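Local coordinates for glutamine amidotransferase domain-containing protein (Streptococcus mutans, PDB 3L7N) that probably acts as a class I glutamine amidotransferase, releasing ammonia from glutamine for transfer to an acceptor substrate, at residues 155-160 and 164-169; 11-16 and 184-189; 109-114 and 198-203. One frame throughout, in Å; residues are numbered along the deposited sequence.

Contact 1 (155-160 and 164-169); sequences VLAISQ and RQIIKF
Gln165 and Ser159 join the two arms next to the turn of this antiparallel pair. With CG anti to the carbonyl carbon, the Gln165 chi1 of -80° lays CG against the Ile158-Ser159 peptide, and the bend at chi2 (-55°) brings the amide round to Ser159. NE2 gives a hydrogen bond to Ser159 OG at 3.0 Å, with OG lying in the plane of the amide. The same hydroxyl is also hydrogen-bonded to Glu112 and to the Cys162 carbonyl, two acceptors that must share its single proton.

Further in, Ala157 O accepts from Gln165 N at 2.8 Å and, weakly, from Ile166 N at 3.5 Å. One carbonyl thus spans two consecutive residues across the hairpin, and the register slips by one. Beyond the slip, Leu156 N reaches Ile166 O at 2.9 Å.

Ile166 is divided between two neighbours: its CD1 lies 4.1 Å from the Ala157 methyl, while CG2 faces Leu156 CB. Leu156 CD1 meets Lys168 CB at a slant (3.8 Å), and the lysine amine continues to Tyr174 OH. On the face of Val155 and Ile167, Val155 CG2 crosses the Arg164 chain at CG; that guanidinium is tied to the Pro147 carbonyl. A beta hairpin with a beta bulge near its turn, set within the mixed sheet of the amidotransferase domain, is what this arrangement amounts to.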
ATOM      1  N   VAL A 155      -0.283  -2.158 -15.085  1.00 43.07           N
ATOM      2  CA  VAL A 155      -0.617  -3.141 -14.053  1.00 40.66           C
ATOM      3  C   VAL A 155       0.434  -4.314 -14.033  1.00 41.85           C
ATOM      4  O   VAL A 155       0.656  -5.017 -15.076  1.00 42.88           O
ATOM      5  CB  VAL A 155      -2.016  -3.706 -14.249  1.00 40.05           C
ATOM      6  CG1 VAL A 155      -2.325  -4.741 -13.189  1.00 38.19           C
ATOM      7  CG2 VAL A 155      -3.082  -2.565 -14.268  1.00 37.48           C
ATOM      8  N   LEU A 156       1.102  -4.503 -12.891  1.00 40.15           N
ATOM      9  CA  LEU A 156       2.043  -5.558 -12.785  1.00 37.27           C
ATOM     10  C   LEU A 156       1.453  -6.820 -12.108  1.00 36.61           C
ATOM     11  O   LEU A 156       2.022  -7.895 -12.220  1.00 36.70           O
ATOM     12  CB  LEU A 156       3.341  -5.087 -12.137  1.00 35.47           C
ATOM     13  CG  LEU A 156       3.830  -3.731 -12.652  1.00 36.95           C
ATOM     14  CD1 LEU A 156       5.105  -3.290 -11.955  1.00 33.82           C
ATOM     15  CD2 LEU A 156       4.037  -3.723 -14.115  1.00 34.19           C
ATOM     16  N   ALA A 157       0.275  -6.714 -11.516  1.00 35.08           N
ATOM     17  CA  ALA A 157      -0.282  -7.878 -10.883  1.00 37.10           C
ATOM     18  C   ALA A 157      -1.684  -7.750 -10.580  1.00 39.42           C
ATOM     19  O   ALA A 157      -2.173  -6.643 -10.332  1.00 40.58           O
ATOM     20  CB  ALA A 157       0.450  -8.214  -9.690  1.00 36.64           C
ATOM     21  N   ILE A 158      -2.397  -8.899 -10.610  1.00 41.64           N
ATOM     22  CA  ILE A 158      -3.840  -8.930 -10.335  1.00 42.91           C
ATOM     23  C   ILE A 158      -4.125 -10.015  -9.363  1.00 43.85           C
ATOM     24  O   ILE A 158      -3.284 -10.894  -9.124  1.00 43.50           O
ATOM     25  CB  ILE A 158      -4.672  -9.154 -11.617  1.00 43.77           C
ATOM     26  CG1 ILE A 158      -4.509 -10.621 -12.128  1.00 45.37           C
ATOM     27  CG2 ILE A 158      -4.251  -8.208 -12.687  1.00 41.49           C
ATOM     28  CD1 ILE A 158      -5.821 -11.171 -12.815  1.00 46.83           C
ATOM     29  N   SER A 159      -5.267  -9.927  -8.737  1.00 44.95           N
ATOM     30  CA  SER A 159      -5.795 -11.035  -8.024  1.00 48.06           C
ATOM     31  C   SER A 159      -7.110 -11.480  -8.746  1.00 51.39           C
ATOM     32  O   SER A 159      -7.559 -10.822  -9.744  1.00 52.09           O
ATOM     33  CB  SER A 159      -6.087 -10.631  -6.585  1.00 47.91           C
ATOM     34  OG  SER A 159      -7.229  -9.759  -6.509  1.00 45.00           O
ATOM     35  N   GLN A 160      -7.740 -12.544  -8.253  1.00 52.38           N
ATOM     36  CA  GLN A 160      -9.101 -12.900  -8.737  1.00 52.78           C
ATOM     37  C   GLN A 160     -10.165 -11.827  -8.400  1.00 51.50           C
ATOM     38  O   GLN A 160     -11.077 -11.556  -9.205  1.00 51.60           O
ATOM     39  CB  GLN A 160      -9.509 -14.295  -8.212  1.00 54.17           C
ATOM     40  CG  GLN A 160      -8.418 -15.428  -8.542  1.00 60.25           C
ATOM     41  CD  GLN A 160      -8.208 -15.591 -10.083  1.00 70.31           C
ATOM     42  OE1 GLN A 160      -8.992 -16.317 -10.758  1.00 73.69           O
ATOM     43  NE2 GLN A 160      -7.216 -14.806 -10.669  1.00 66.65           N
ATOM     44  N   ARG A 164      -6.113  -4.736 -10.202  1.00 42.87           N
ATOM     45  CA  ARG A 164      -5.064  -3.734 -10.060  1.00 42.83           C
ATOM     46  C   ARG A 164      -4.275  -3.883  -8.679  1.00 42.38           C
ATOM     47  O   ARG A 164      -4.539  -3.154  -7.719  1.00 42.39           O
ATOM     48  CB  ARG A 164      -5.699  -2.335 -10.181  1.00 43.13           C
ATOM     49  CG  ARG A 164      -6.108  -1.980 -11.578  1.00 42.17           C
ATOM     50  CD  ARG A 164      -6.984  -0.803 -11.613  1.00 41.29           C
ATOM     51  NE  ARG A 164      -7.425  -0.593 -12.956  1.00 45.04           N
ATOM     52  CZ  ARG A 164      -8.120   0.460 -13.403  1.00 47.58           C
ATOM     53  NH1 ARG A 164      -8.425   1.490 -12.612  1.00 46.69           N
ATOM     54  NH2 ARG A 164      -8.488   0.485 -14.669  1.00 46.07           N
ATOM     55  N   GLN A 165      -3.402  -4.856  -8.580  1.00 40.19           N
ATOM     56  CA  GLN A 165      -2.841  -5.139  -7.310  1.00 39.36           C
ATOM     57  C   GLN A 165      -1.553  -4.364  -7.139  1.00 38.87           C
ATOM     58  O   GLN A 165      -1.294  -3.826  -6.085  1.00 39.55           O
ATOM     59  CB  GLN A 165      -2.594  -6.647  -7.115  1.00 38.72           C
ATOM     60  CG  GLN A 165      -3.778  -7.434  -6.740  1.00 39.24           C
ATOM     61  CD  GLN A 165      -4.489  -6.923  -5.498  1.00 45.71           C
ATOM     62  OE1 GLN A 165      -4.020  -6.015  -4.833  1.00 48.67           O
ATOM     63  NE2 GLN A 165      -5.662  -7.512  -5.192  1.00 47.64           N
ATOM     64  N   ILE A 166      -0.746  -4.339  -8.182  1.00 36.48           N
ATOM     65  CA  ILE A 166       0.492  -3.637  -8.178  1.00 35.04           C
ATOM     66  C   ILE A 166       0.538  -2.835  -9.469  1.00 36.77           C
ATOM     67  O   ILE A 166       0.053  -3.320 -10.519  1.00 38.16           O
ATOM     68  CB  ILE A 166       1.601  -4.567  -8.209  1.00 34.05           C
ATOM     69  CG1 ILE A 166       1.634  -5.415  -6.936  1.00 34.05           C
ATOM     70  CG2 ILE A 166       2.871  -3.838  -8.387  1.00 35.71           C
ATOM     71  CD1 ILE A 166       2.817  -6.394  -6.906  1.00 26.95           C
ATOM     72  N   ILE A 167       1.023  -1.570  -9.399  1.00 35.36           N
ATOM     73  CA  ILE A 167       0.972  -0.654 -10.559  1.00 32.32           C
ATOM     74  C   ILE A 167       2.263   0.114 -10.626  1.00 33.53           C
ATOM     75  O   ILE A 167       2.797   0.499  -9.599  1.00 35.17           O
ATOM     76  CB  ILE A 167      -0.200   0.326 -10.474  1.00 31.16           C
ATOM     77  CG1 ILE A 167      -1.511  -0.401 -10.470  1.00 24.84           C
ATOM     78  CG2 ILE A 167      -0.135   1.412 -11.638  1.00 29.15           C
ATOM     79  CD1 ILE A 167      -2.698   0.553 -10.285  1.00 21.44           C
ATOM     80  N   LYS A 168       2.813   0.274 -11.819  1.00 31.85           N
ATOM     81  CA  LYS A 168       3.938   1.086 -11.972  1.00 31.18           C
ATOM     82  C   LYS A 168       3.514   2.317 -12.653  1.00 32.89           C
ATOM     83  O   LYS A 168       3.141   2.286 -13.862  1.00 35.82           O
ATOM     84  CB  LYS A 168       4.970   0.415 -12.763  1.00 30.86           C
ATOM     85  CG  LYS A 168       6.185   1.303 -13.033  1.00 32.53           C
ATOM     86  CD  LYS A 168       7.183   0.590 -13.949  1.00 36.41           C
ATOM     87  CE  LYS A 168       8.450   1.363 -14.165  1.00 39.96           C
ATOM     88  NZ  LYS A 168       9.669   0.381 -14.023  1.00 45.76           N
ATOM     89  N   PHE A 169       3.525   3.426 -11.885  1.00 32.46           N
ATOM     90  CA  PHE A 169       3.195   4.774 -12.353  1.00 30.80           C
ATOM     91  C   PHE A 169       4.386   5.467 -12.978  1.00 30.89           C
ATOM     92  O   PHE A 169       4.221   6.401 -13.762  1.00 30.61           O
ATOM     93  CB  PHE A 169       2.715   5.620 -11.179  1.00 30.42           C
ATOM     94  CG  PHE A 169       1.364   5.259 -10.691  1.00 28.85           C
ATOM     95  CD1 PHE A 169       0.225   5.753 -11.330  1.00 28.24           C
ATOM     96  CD2 PHE A 169       1.206   4.417  -9.592  1.00 28.50           C
ATOM     97  CE1 PHE A 169      -1.085   5.390 -10.887  1.00 26.32           C
ATOM     98  CE2 PHE A 169      -0.089   4.050  -9.128  1.00 28.35           C
ATOM     99  CZ  PHE A 169      -1.231   4.541  -9.783  1.00 30.09           C
TER

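Contact 2 (11-16 and 184-189); sequences FEAPGA and PELVAA
Phe11 meets Ala189, and four residues further on Gly15 meets Leu186, so the chain between strand 2-7 and helix 15-23 passes along one side of helix 184-193. This is an alpha/beta fold, and the connection belongs to the first strand-to-helix link of its parallel strands; the contact lies at the surface and its two segments bury 194 Å² between them.

At Phe11 it is CB, not the ring, that touches the helix segment, 4.2 Å from Ala189 CB. CG sits between the backbone N and the carbonyl carbon (chi1 49°), and the ring is carried away from residues 184-189 to rest against Leu190 and Gln193, further along the same helix, and against Pro55. The Phe11 carbonyl faces the helix through a water, which donates to Phe11 O at 3.1 Å and to Leu186 O at 2.9 Å. That bridge is the polar link here, joining two backbone oxygens that could not bond to each other directly.

Next comes Ala13, whose methyl points at the helix and sits against the forked end of Leu186, 3.8 Å from CD2 and 3.9 Å from CD1. Pro14 turns the other way, onto Phe5 and Leu7 of strand 2-7. At Gly15 there is no side chain between the backbone and the leucine. While both Leu186 methyls touch Ala13, CD1 goes on to lie over the glycine backbone, 3.4 Å from Gly15 CA and 3.6 Å from Gly15 N.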
ATOM      1  N   PHE A  11      -3.651   1.463  13.149  1.00 31.49           N
ATOM      2  CA  PHE A  11      -3.778   0.139  12.501  1.00 31.68           C
ATOM      3  C   PHE A  11      -3.338   0.063  10.998  1.00 33.39           C
ATOM      4  O   PHE A  11      -3.442  -1.003  10.360  1.00 36.15           O
ATOM      5  CB  PHE A  11      -5.173  -0.401  12.647  1.00 30.31           C
ATOM      6  CG  PHE A  11      -6.228   0.562  12.283  1.00 29.01           C
ATOM      7  CD1 PHE A  11      -6.772   0.584  10.949  1.00 30.59           C
ATOM      8  CD2 PHE A  11      -6.764   1.434  13.255  1.00 26.33           C
ATOM      9  CE1 PHE A  11      -7.828   1.496  10.581  1.00 26.62           C
ATOM     10  CE2 PHE A  11      -7.837   2.362  12.926  1.00 26.38           C
ATOM     11  CZ  PHE A  11      -8.365   2.384  11.568  1.00 30.44           C
ATOM     12  N   GLU A  12      -2.873   1.151  10.447  1.00 32.95           N
ATOM     13  CA  GLU A  12      -2.301   1.112   9.140  1.00 31.71           C
ATOM     14  C   GLU A  12      -0.784   1.288   9.249  1.00 32.87           C
ATOM     15  O   GLU A  12      -0.205   2.368   8.831  1.00 34.36           O
ATOM     16  CB  GLU A  12      -2.896   2.189   8.323  1.00 31.28           C
ATOM     17  CG  GLU A  12      -4.347   2.166   8.337  1.00 32.95           C
ATOM     18  CD  GLU A  12      -4.892   1.173   7.395  1.00 37.68           C
ATOM     19  OE1 GLU A  12      -4.055   0.498   6.688  1.00 37.12           O
ATOM     20  OE2 GLU A  12      -6.163   1.092   7.277  1.00 38.46           O
ATOM     21  N   ALA A  13      -0.140   0.323   9.891  1.00 30.00           N
ATOM     22  CA  ALA A  13       1.271   0.468  10.276  1.00 27.97           C
ATOM     23  C   ALA A  13       2.218   0.223   9.113  1.00 27.28           C
ATOM     24  O   ALA A  13       1.960  -0.622   8.272  1.00 27.86           O
ATOM     25  CB  ALA A  13       1.578  -0.489  11.384  1.00 29.67           C
ATOM     26  N   PRO A  14       3.389   0.836   9.146  1.00 26.07           N
ATOM     27  CA  PRO A  14       4.340   0.550   8.098  1.00 25.94           C
ATOM     28  C   PRO A  14       4.786  -0.964   8.038  1.00 27.39           C
ATOM     29  O   PRO A  14       5.459  -1.396   7.034  1.00 29.69           O
ATOM     30  CB  PRO A  14       5.532   1.434   8.463  1.00 25.70           C
ATOM     31  CG  PRO A  14       5.376   1.721   9.903  1.00 23.40           C
ATOM     32  CD  PRO A  14       3.967   1.658  10.223  1.00 24.66           C
ATOM     33  N   GLY A  15       4.495  -1.727   9.102  1.00 26.05           N
ATOM     34  CA  GLY A  15       5.126  -3.080   9.316  1.00 26.13           C
ATOM     35  C   GLY A  15       6.483  -3.373   8.628  1.00 25.99           C
ATOM     36  O   GLY A  15       7.491  -2.715   8.882  1.00 27.39           O
ATOM     37  N   ALA A  16       6.504  -4.345   7.752  1.00 26.11           N
ATOM     38  CA  ALA A  16       7.759  -4.751   7.156  1.00 25.46           C
ATOM     39  C   ALA A  16       8.461  -3.680   6.345  1.00 25.63           C
ATOM     40  O   ALA A  16       9.634  -3.816   6.089  1.00 24.76           O
ATOM     41  CB  ALA A  16       7.583  -5.979   6.335  1.00 26.68           C
ATOM     42  N   PRO A 184       1.811 -10.916  12.172  1.00 34.83           N
ATOM     43  CA  PRO A 184       0.634 -11.288  13.020  1.00 35.52           C
ATOM     44  C   PRO A 184       0.108 -10.123  13.887  1.00 36.83           C
ATOM     45  O   PRO A 184      -1.137  -9.921  14.007  1.00 38.15           O
ATOM     46  CB  PRO A 184       1.160 -12.431  13.881  1.00 35.71           C
ATOM     47  CG  PRO A 184       2.383 -13.032  13.043  1.00 34.09           C
ATOM     48  CD  PRO A 184       2.939 -11.911  12.244  1.00 34.74           C
ATOM     49  N   GLU A 185       0.999  -9.304  14.405  1.00 36.62           N
ATOM     50  CA  GLU A 185       0.546  -8.208  15.240  1.00 36.44           C
ATOM     51  C   GLU A 185      -0.198  -7.095  14.451  1.00 37.14           C
ATOM     52  O   GLU A 185      -1.157  -6.479  14.972  1.00 35.52           O
ATOM     53  CB  GLU A 185       1.689  -7.649  16.045  1.00 35.77           C
ATOM     54  CG  GLU A 185       2.147  -8.572  17.132  1.00 37.93           C
ATOM     55  CD  GLU A 185       3.222  -9.522  16.675  1.00 41.44           C
ATOM     56  OE1 GLU A 185       3.512  -9.586  15.439  1.00 39.71           O
ATOM     57  OE2 GLU A 185       3.774 -10.210  17.542  1.00 42.62           O
ATOM     58  N   LEU A 186       0.226  -6.835  13.193  1.00 37.91           N
ATOM     59  CA  LEU A 186      -0.521  -5.833  12.370  1.00 38.39           C
ATOM     60  C   LEU A 186      -1.913  -6.381  12.070  1.00 37.75           C
ATOM     61  O   LEU A 186      -2.958  -5.642  12.136  1.00 36.46           O
ATOM     62  CB  LEU A 186       0.218  -5.460  11.059  1.00 37.53           C
ATOM     63  CG  LEU A 186       1.662  -4.943  11.050  1.00 38.51           C
ATOM     64  CD1 LEU A 186       1.880  -4.090   9.859  1.00 42.75           C
ATOM     65  CD2 LEU A 186       2.007  -4.223  12.212  1.00 38.04           C
ATOM     66  N   VAL A 187      -1.963  -7.675  11.799  1.00 37.92           N
ATOM     67  CA  VAL A 187      -3.200  -8.276  11.447  1.00 38.75           C
ATOM     68  C   VAL A 187      -4.141  -8.311  12.661  1.00 39.53           C
ATOM     69  O   VAL A 187      -5.348  -7.969  12.537  1.00 40.48           O
ATOM     70  CB  VAL A 187      -3.002  -9.621  10.832  1.00 39.06           C
ATOM     71  CG1 VAL A 187      -4.285 -10.308  10.715  1.00 38.70           C
ATOM     72  CG2 VAL A 187      -2.325  -9.460   9.430  1.00 36.13           C
ATOM     73  N   ALA A 188      -3.561  -8.542  13.855  1.00 39.13           N
ATOM     74  CA  ALA A 188      -4.305  -8.400  15.128  1.00 38.67           C
ATOM     75  C   ALA A 188      -4.995  -7.067  15.198  1.00 39.42           C
ATOM     76  O   ALA A 188      -6.221  -6.990  15.525  1.00 39.19           O
ATOM     77  CB  ALA A 188      -3.383  -8.563  16.292  1.00 38.41           C
ATOM     78  N   ALA A 189      -4.246  -5.977  14.895  1.00 39.60           N
ATOM     79  CA  ALA A 189      -4.811  -4.614  15.112  1.00 39.15           C
ATOM     80  C   ALA A 189      -5.959  -4.345  14.117  1.00 39.69           C
ATOM     81  O   ALA A 189      -7.014  -3.715  14.489  1.00 39.31           O
ATOM     82  CB  ALA A 189      -3.727  -3.527  15.047  1.00 35.84           C
TER
HETATM   83  O   HOH W   1      -1.696  -3.072  11.852  1.00 52.64           O

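Contact 3 (109-114 and 198-203); sequences PKKEIG and DTQSQT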
ATOM      1  N   PRO A 109     -13.957  -4.894  -8.051  1.00 47.66           N
ATOM      2  CA  PRO A 109     -14.956  -5.932  -8.388  1.00 48.58           C
ATOM      3  C   PRO A 109     -15.363  -6.706  -7.143  1.00 50.08           C
ATOM      4  O   PRO A 109     -16.541  -6.739  -6.783  1.00 49.48           O
ATOM      5  CB  PRO A 109     -14.180  -6.880  -9.370  1.00 47.62           C
ATOM      6  CG  PRO A 109     -13.014  -6.088  -9.877  1.00 48.08           C
ATOM      7  CD  PRO A 109     -12.981  -4.717  -9.131  1.00 48.17           C
ATOM      8  N   LYS A 110     -14.376  -7.318  -6.481  1.00 51.66           N
ATOM      9  CA  LYS A 110     -14.609  -7.975  -5.196  1.00 51.74           C
ATOM     10  C   LYS A 110     -13.747  -7.347  -4.024  1.00 50.65           C
ATOM     11  O   LYS A 110     -12.517  -7.040  -4.195  1.00 50.42           O
ATOM     12  CB  LYS A 110     -14.379  -9.489  -5.336  1.00 51.83           C
ATOM     13  CG  LYS A 110     -15.628 -10.263  -5.917  1.00 55.80           C
ATOM     14  CD  LYS A 110     -17.027  -9.718  -5.275  1.00 62.16           C
ATOM     15  CE  LYS A 110     -18.236 -10.775  -5.396  1.00 62.34           C
ATOM     16  NZ  LYS A 110     -18.595 -11.426  -4.026  1.00 65.70           N
ATOM     17  N   LYS A 111     -14.376  -7.133  -2.877  1.00 49.09           N
ATOM     18  CA  LYS A 111     -13.615  -6.771  -1.673  1.00 47.69           C
ATOM     19  C   LYS A 111     -12.820  -7.934  -1.114  1.00 47.18           C
ATOM     20  O   LYS A 111     -13.210  -9.074  -1.244  1.00 48.99           O
ATOM     21  CB  LYS A 111     -14.506  -6.131  -0.633  1.00 47.98           C
ATOM     22  CG  LYS A 111     -14.831  -6.951   0.553  1.00 48.70           C
ATOM     23  CD  LYS A 111     -15.996  -6.253   1.289  1.00 50.73           C
ATOM     24  CE  LYS A 111     -15.613  -5.892   2.699  1.00 52.79           C
ATOM     25  NZ  LYS A 111     -16.360  -4.659   3.201  1.00 51.27           N
ATOM     26  N   GLU A 112     -11.647  -7.645  -0.586  1.00 46.75           N
ATOM     27  CA  GLU A 112     -10.692  -8.702  -0.248  1.00 45.66           C
ATOM     28  C   GLU A 112     -10.015  -8.428   1.111  1.00 46.36           C
ATOM     29  O   GLU A 112      -9.440  -7.356   1.339  1.00 48.30           O
ATOM     30  CB  GLU A 112      -9.640  -8.855  -1.333  1.00 43.84           C
ATOM     31  CG  GLU A 112     -10.153  -9.258  -2.679  1.00 43.61           C
ATOM     32  CD  GLU A 112      -9.037  -9.207  -3.767  1.00 48.81           C
ATOM     33  OE1 GLU A 112      -8.821 -10.240  -4.508  1.00 51.45           O
ATOM     34  OE2 GLU A 112      -8.318  -8.181  -3.825  1.00 47.94           O
ATOM     35  N   ILE A 113     -10.079  -9.413   1.991  1.00 45.75           N
ATOM     36  CA  ILE A 113      -9.614  -9.283   3.363  1.00 43.65           C
ATOM     37  C   ILE A 113      -9.039 -10.624   3.763  1.00 43.07           C
ATOM     38  O   ILE A 113      -9.765 -11.527   4.057  1.00 43.54           O
ATOM     39  CB  ILE A 113     -10.798  -8.967   4.312  1.00 42.60           C
ATOM     40  CG1 ILE A 113     -11.405  -7.595   4.001  1.00 39.84           C
ATOM     41  CG2 ILE A 113     -10.372  -9.091   5.712  1.00 44.62           C
ATOM     42  CD1 ILE A 113     -12.353  -7.101   5.050  1.00 35.48           C
ATOM     43  N   GLY A 114      -7.749 -10.775   3.676  1.00 42.26           N
ATOM     44  CA  GLY A 114      -7.164 -12.007   4.003  1.00 43.18           C
ATOM     45  C   GLY A 114      -6.006 -12.243   3.156  1.00 45.27           C
ATOM     46  O   GLY A 114      -5.548 -11.357   2.517  1.00 46.57           O
ATOM     47  N   ASP A 198     -16.859 -11.677  11.233  1.00 79.18           N
ATOM     48  CA  ASP A 198     -17.598 -12.930  11.300  1.00 79.78           C
ATOM     49  C   ASP A 198     -18.594 -13.072  10.149  1.00 78.58           C
ATOM     50  O   ASP A 198     -18.433 -13.943   9.293  1.00 77.89           O
ATOM     51  CB  ASP A 198     -18.327 -13.050  12.640  1.00 81.85           C
ATOM     52  CG  ASP A 198     -17.932 -14.296  13.409  1.00 86.75           C
ATOM     53  OD1 ASP A 198     -17.513 -14.166  14.578  1.00 90.93           O
ATOM     54  OD2 ASP A 198     -18.042 -15.404  12.843  1.00 90.26           O
ATOM     55  N   THR A 199     -19.624 -12.227  10.124  1.00 78.10           N
ATOM     56  CA  THR A 199     -20.632 -12.343   9.095  1.00 78.27           C
ATOM     57  C   THR A 199     -20.006 -12.309   7.688  1.00 78.55           C
ATOM     58  O   THR A 199     -20.251 -13.220   6.859  1.00 78.95           O
ATOM     59  CB  THR A 199     -21.730 -11.248   9.227  1.00 78.36           C
ATOM     60  OG1 THR A 199     -21.119  -9.955   9.230  1.00 78.16           O
ATOM     61  CG2 THR A 199     -22.558 -11.448  10.543  1.00 77.94           C
ATOM     62  N   GLN A 200     -19.140 -11.311   7.444  1.00 78.00           N
ATOM     63  CA  GLN A 200     -18.501 -11.136   6.118  1.00 77.01           C
ATOM     64  C   GLN A 200     -17.726 -12.374   5.679  1.00 77.07           C
ATOM     65  O   GLN A 200     -17.552 -12.614   4.484  1.00 76.93           O
ATOM     66  CB  GLN A 200     -17.576  -9.937   6.125  1.00 76.57           C
ATOM     67  CG  GLN A 200     -18.214  -8.658   6.546  1.00 74.86           C
ATOM     68  CD  GLN A 200     -17.270  -7.481   6.397  1.00 74.01           C
ATOM     69  OE1 GLN A 200     -16.765  -6.927   7.392  1.00 71.66           O
ATOM     70  NE2 GLN A 200     -16.979  -7.121   5.156  1.00 73.97           N
ATOM     71  N   SER A 201     -17.262 -13.149   6.657  1.00 77.36           N
ATOM     72  CA  SER A 201     -16.498 -14.376   6.414  1.00 78.20           C
ATOM     73  C   SER A 201     -17.250 -15.437   5.565  1.00 78.19           C
ATOM     74  O   SER A 201     -16.642 -16.124   4.738  1.00 77.38           O
ATOM     75  CB  SER A 201     -16.092 -14.988   7.739  1.00 78.68           C
ATOM     76  OG  SER A 201     -14.836 -15.601   7.639  1.00 80.85           O
ATOM     77  N   GLN A 202     -18.555 -15.605   5.826  1.00 78.70           N
ATOM     78  CA  GLN A 202     -19.377 -16.497   4.991  1.00 79.37           C
ATOM     79  C   GLN A 202     -20.108 -15.772   3.896  1.00 77.80           C
ATOM     80  O   GLN A 202     -20.073 -16.208   2.764  1.00 77.49           O
ATOM     81  CB  GLN A 202     -20.370 -17.341   5.814  1.00 80.81           C
ATOM     82  CG  GLN A 202     -19.895 -17.746   7.208  1.00 85.30           C
ATOM     83  CD  GLN A 202     -20.728 -17.039   8.315  1.00 92.56           C
ATOM     84  OE1 GLN A 202     -21.500 -16.078   8.032  1.00 92.16           O
ATOM     85  NE2 GLN A 202     -20.570 -17.488   9.562  1.00 95.00           N
ATOM     86  N   THR A 203     -20.806 -14.665   4.233  1.00 76.34           N
ATOM     87  CA  THR A 203     -21.543 -13.879   3.184  1.00 75.24           C
ATOM     88  C   THR A 203     -20.665 -13.493   1.955  1.00 74.41           C
ATOM     89  O   THR A 203     -21.191 -13.269   0.858  1.00 74.44           O
ATOM     90  CB  THR A 203     -22.321 -12.560   3.745  1.00 75.62           C
ATOM     91  OG1 THR A 203     -21.938 -11.402   2.970  1.00 75.32           O
ATOM     92  CG2 THR A 203     -22.022 -12.293   5.233  1.00 75.87           C
TER
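Lys111 and Gln200 make the contact between them, side chain on side chain, where strand 106-113 passes helix 197-203. Both point their CB at the opposite segment, and the chains cross at about a right angle. Gln200 leaves the helix with CG on the side of its own backbone N (chi1 -55°) and then runs out extended, delivering its amide to the far end of the lysine. Lys111 bends about its CG-CD bond (chi3 -121°), so it is the last two atoms of the chain that lie beside the amide. As modelled, Lys111 CE is 3.1 Å and Lys111 NZ 3.2 Å from Gln200 NE2. The amide may well be turned over, which would bring its oxygen to the amine instead.

Ile113 points toward the helix but is not in contact with it, and packs on Trp142 of strand 136-143. In all, the two segments bury 85 Å² on each other.

This is the far flank of the amidotransferase-domain sheet: strand 106-113 lies between strand 136-143 and the outermost strand 145-146, and the helix is one of those that follow the sheet in the chain.

Backbone bonds tie the neighbourhood as well. Ile113 pairs with Tyr206 and Gln208, so the chain just after the helix is attached to the strand, and Glu112 pairs with His143 of the adjoining strand. Within the helix, Ser201 N donates to Asp198 O at 3.0 Å.

Among the charged groups, the Glu112 carboxylate is engaged with Ser159 OG, which ties this strand to hairpin 154-170. Lys110 reaches past the helix segment: its NZ is hydrogen-bonded to Thr205 OG1 and forms a long, weak ion pair with Glu204.

Overall arrangement
Contact 1 is the most buried of the three, holding two neighbouring strands of the sheet by main-chain hydrogen bonds, apolar side chains and one amide-hydroxyl bond. Contacts 2 and 3 lie at the surface, and each sets a helix beside another element: contact 2 through methyl groups and a water bridge, contact 3 through a lysine and a glutamine at its sparse interface. Contacts 1 and 3 reach the same sheet and touch where Ser159 OG probably hydrogen-bonds Glu112 OE1. Contacts 2 and 3 use helices that follow each other in the chain, yet stay about 7 Å apart at their nearest atoms. Contacts 1 and 2 fall on opposite sides of the chain's centre.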